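PDB 5VU3: competence damage-inducible protein A from Enterobacter cloacae subsp. cloacae, which is of uncertain function but belongs to the CinA family of competence-damaged proteins, whose members include nicotinamide mononucleotide deamidases. Local coordinates for residues A[84-89]-A[127-132]. Numbering follows the deposited sequence.
Sequences TAVSEQ and TVCFAW
Cys129 meets the backbone between Val86 and Glu88 through van der Waals contact alone, with no hydrogen bond joining 84-89 to 127-132. Its SG lies 3.6 Å from Ser87 CA and 3.9 Å from Val86 C, and Glu88 N also comes within touching distance. Cys129 CB extends the contact, reaching 3.8 Å from Ser87 O. With SG anti to the carbonyl carbon (chi1 -62°), the thiol has main-chain atoms of the turn as its closest neighbours across the contact, and the side chains of Val86 and Glu88 stand a little further off.

The apolar contact is made by one branch of Val86, whose CG1 lies 4.2 Å from Cys129 SG. The rotamer turns this branch towards the strand, and there CG1 also comes into van der Waals contact with a backbone carbonyl oxygen, Thr127 O, at 3.8 Å. The methyl CG2 of Thr127 is slightly more distant. Tyr113 and Ser111 also touch the Val86 side chain.

Topologically, the turn links helix 77-83 to helix 88-101 and packs on one face of the mixed sheet of this alpha/beta domain. Alternation along strand 127-134 presents Thr127 and Cys129 to the turn and sends Val128 and Phe130 to the other face, where helix 149-167 packs against both.

Polar interactions shape the turn from within. Ser87 is the N-cap of helix 88-101: its OG caps Thr90 N and also donates to Thr84 O at 3.0 Å. That bond has a C=O...OG angle of 157°, with OG tilted 23° from the carbonyl plane. Glu88, at the margin of the contact, brings CG within 4.4 Å of Cys129 SG, while its OE2 is hydrogen-bonded to Thr140 on the neighbouring strand.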
ATOM      1  N   THR A  84      -7.459  -6.901 -21.192  1.00 26.36           N
ATOM      2  CA  THR A  84      -6.303  -7.017 -20.302  1.00 25.46           C
ATOM      3  C   THR A  84      -6.484  -6.199 -19.025  1.00 27.10           C
ATOM      4  O   THR A  84      -7.433  -5.418 -18.898  1.00 24.05           O
ATOM      5  CB  THR A  84      -4.980  -6.611 -20.987  1.00 28.61           C
ATOM      6  OG1 THR A  84      -4.827  -5.181 -20.963  1.00 27.81           O
ATOM      7  CG2 THR A  84      -4.906  -7.127 -22.428  1.00 28.47           C
ATOM      8  N   ALA A  85      -5.579  -6.400 -18.061  1.00 25.07           N
ATOM      9  CA  ALA A  85      -5.649  -5.674 -16.799  1.00 24.17           C
ATOM     10  C   ALA A  85      -5.367  -4.194 -16.989  1.00 23.77           C
ATOM     11  O   ALA A  85      -5.826  -3.370 -16.188  1.00 23.89           O
ATOM     12  CB  ALA A  85      -4.668  -6.266 -15.789  1.00 22.51           C
ATOM     13  N   VAL A  86      -4.620  -3.844 -18.031  1.00 21.33           N
ATOM     14  CA  VAL A  86      -4.264  -2.440 -18.289  1.00 21.27           C
ATOM     15  C   VAL A  86      -5.287  -1.937 -19.304  1.00 25.41           C
ATOM     16  O   VAL A  86      -5.068  -1.914 -20.517  1.00 24.41           O
ATOM     17  CB  VAL A  86      -2.820  -2.286 -18.772  1.00 20.27           C
ATOM     18  CG1 VAL A  86      -2.519  -0.828 -19.150  1.00 19.88           C
ATOM     19  CG2 VAL A  86      -1.869  -2.779 -17.703  1.00 19.61           C
ATOM     20  N   SER A  87      -6.447  -1.544 -18.784  1.00 23.00           N
ATOM     21  CA  SER A  87      -7.532  -1.034 -19.609  1.00 25.69           C
ATOM     22  C   SER A  87      -8.460  -0.221 -18.722  1.00 21.73           C
ATOM     23  O   SER A  87      -8.490  -0.396 -17.499  1.00 20.86           O
ATOM     24  CB  SER A  87      -8.301  -2.171 -20.291  1.00 21.81           C
ATOM     25  OG  SER A  87      -8.980  -2.941 -19.315  1.00 22.93           O
ATOM     26  N   GLU A  88      -9.220   0.673 -19.354  1.00 19.84           N
ATOM     27  CA  GLU A  88     -10.184   1.453 -18.588  1.00 20.20           C
ATOM     28  C   GLU A  88     -11.304   0.569 -18.055  1.00 23.17           C
ATOM     29  O   GLU A  88     -11.875   0.858 -16.994  1.00 24.45           O
ATOM     30  CB  GLU A  88     -10.722   2.600 -19.443  1.00 23.63           C
ATOM     31  CG  GLU A  88      -9.636   3.634 -19.741  1.00 23.80           C
ATOM     32  CD  GLU A  88     -10.060   4.678 -20.741  1.00 27.80           C
ATOM     33  OE1 GLU A  88     -10.036   4.382 -21.951  1.00 28.06           O
ATOM     34  OE2 GLU A  88     -10.412   5.797 -20.313  1.00 28.23           O
ATOM     35  N   GLN A  89     -11.601  -0.530 -18.754  1.00 22.81           N
ATOM     36  CA  GLN A  89     -12.611  -1.469 -18.271  1.00 24.26           C
ATOM     37  C   GLN A  89     -12.182  -2.107 -16.956  1.00 21.33           C
ATOM     38  O   GLN A  89     -12.977  -2.206 -16.013  1.00 23.78           O
ATOM     39  CB  GLN A  89     -12.877  -2.544 -19.329  1.00 27.09           C
ATOM     40  CG  GLN A  89     -13.634  -2.045 -20.564  1.00 31.33           C
ATOM     41  CD  GLN A  89     -12.718  -1.456 -21.631  1.00 34.30           C
ATOM     42  OE1 GLN A  89     -11.517  -1.272 -21.411  1.00 32.04           O
ATOM     43  NE2 GLN A  89     -13.286  -1.162 -22.797  1.00 35.14           N
ATOM     44  N   THR A 127       2.476   2.727 -20.093  1.00 21.14           N
ATOM     45  CA  THR A 127       1.041   2.899 -20.300  1.00 23.22           C
ATOM     46  C   THR A 127       0.310   2.582 -19.006  1.00 22.32           C
ATOM     47  O   THR A 127       0.438   1.472 -18.477  1.00 22.14           O
ATOM     48  CB  THR A 127       0.536   1.976 -21.407  1.00 26.11           C
ATOM     49  OG1 THR A 127       1.296   2.182 -22.603  1.00 22.76           O
ATOM     50  CG2 THR A 127      -0.939   2.249 -21.674  1.00 22.88           C
ATOM     51  N   VAL A 128      -0.476   3.533 -18.504  1.00 20.29           N
ATOM     52  CA  VAL A 128      -1.181   3.361 -17.236  1.00 21.53           C
ATOM     53  C   VAL A 128      -2.624   3.829 -17.394  1.00 20.31           C
ATOM     54  O   VAL A 128      -2.870   4.916 -17.927  1.00 20.38           O
ATOM     55  CB  VAL A 128      -0.490   4.138 -16.096  1.00 19.58           C
ATOM     56  CG1 VAL A 128      -1.139   3.821 -14.772  1.00 16.60           C
ATOM     57  CG2 VAL A 128       1.015   3.819 -16.048  1.00 18.46           C
ATOM     58  N   CYS A 129      -3.575   3.025 -16.913  1.00 19.95           N
ATOM     59  CA  CYS A 129      -4.975   3.431 -16.862  1.00 18.52           C
ATOM     60  C   CYS A 129      -5.402   3.790 -15.442  1.00 15.33           C
ATOM     61  O   CYS A 129      -4.902   3.240 -14.455  1.00 18.95           O
ATOM     62  CB  CYS A 129      -5.904   2.346 -17.417  1.00 21.30           C
ATOM     63  SG  CYS A 129      -5.628   1.954 -19.155  1.00 22.05           S
ATOM     64  N   PHE A 130      -6.346   4.723 -15.354  1.00 16.98           N
ATOM     65  CA  PHE A 130      -6.810   5.277 -14.091  1.00 16.85           C
ATOM     66  C   PHE A 130      -8.327   5.233 -14.040  1.00 17.65           C
ATOM     67  O   PHE A 130      -8.989   5.445 -15.056  1.00 20.25           O
ATOM     68  CB  PHE A 130      -6.350   6.738 -13.925  1.00 17.37           C
ATOM     69  CG  PHE A 130      -4.860   6.909 -13.939  1.00 17.17           C
ATOM     70  CD1 PHE A 130      -4.170   7.000 -15.131  1.00 17.83           C
ATOM     71  CD2 PHE A 130      -4.151   6.982 -12.749  1.00 14.57           C
ATOM     72  CE1 PHE A 130      -2.788   7.153 -15.141  1.00 18.15           C
ATOM     73  CE2 PHE A 130      -2.778   7.129 -12.751  1.00 17.99           C
ATOM     74  CZ  PHE A 130      -2.097   7.224 -13.943  1.00 17.77           C
ATOM     75  N   ALA A 131      -8.874   4.963 -12.858  1.00 18.69           N
ATOM     76  CA  ALA A 131     -10.297   5.128 -12.613  1.00 19.04           C
ATOM     77  C   ALA A 131     -10.489   5.944 -11.342  1.00 18.73           C
ATOM     78  O   ALA A 131      -9.806   5.719 -10.334  1.00 20.01           O
ATOM     79  CB  ALA A 131     -11.029   3.777 -12.488  1.00 17.63           C
ATOM     80  N   TRP A 132     -11.416   6.897 -11.398  1.00 18.82           N
ATOM     81  CA  TRP A 132     -11.860   7.633 -10.223  1.00 21.74           C
ATOM     82  C   TRP A 132     -13.357   7.398 -10.081  1.00 21.87           C
ATOM     83  O   TRP A 132     -14.132   7.785 -10.960  1.00 26.48           O
ATOM     84  CB  TRP A 132     -11.559   9.132 -10.336  1.00 22.65           C
ATOM     85  CG  TRP A 132     -10.111   9.506 -10.591  1.00 20.63           C
ATOM     86  CD1 TRP A 132      -9.178   9.868  -9.656  1.00 20.41           C
ATOM     87  CD2 TRP A 132      -9.450   9.581 -11.864  1.00 19.07           C
ATOM     88  NE1 TRP A 132      -7.976  10.156 -10.271  1.00 19.54           N
ATOM     89  CE2 TRP A 132      -8.122   9.995 -11.626  1.00 20.32           C
ATOM     90  CE3 TRP A 132      -9.855   9.351 -13.184  1.00 21.63           C
ATOM     91  CZ2 TRP A 132      -7.196  10.164 -12.657  1.00 19.83           C
ATOM     92  CZ3 TRP A 132      -8.932   9.520 -14.205  1.00 23.22           C
ATOM     93  CH2 TRP A 132      -7.622   9.928 -13.936  1.00 22.89           C
TER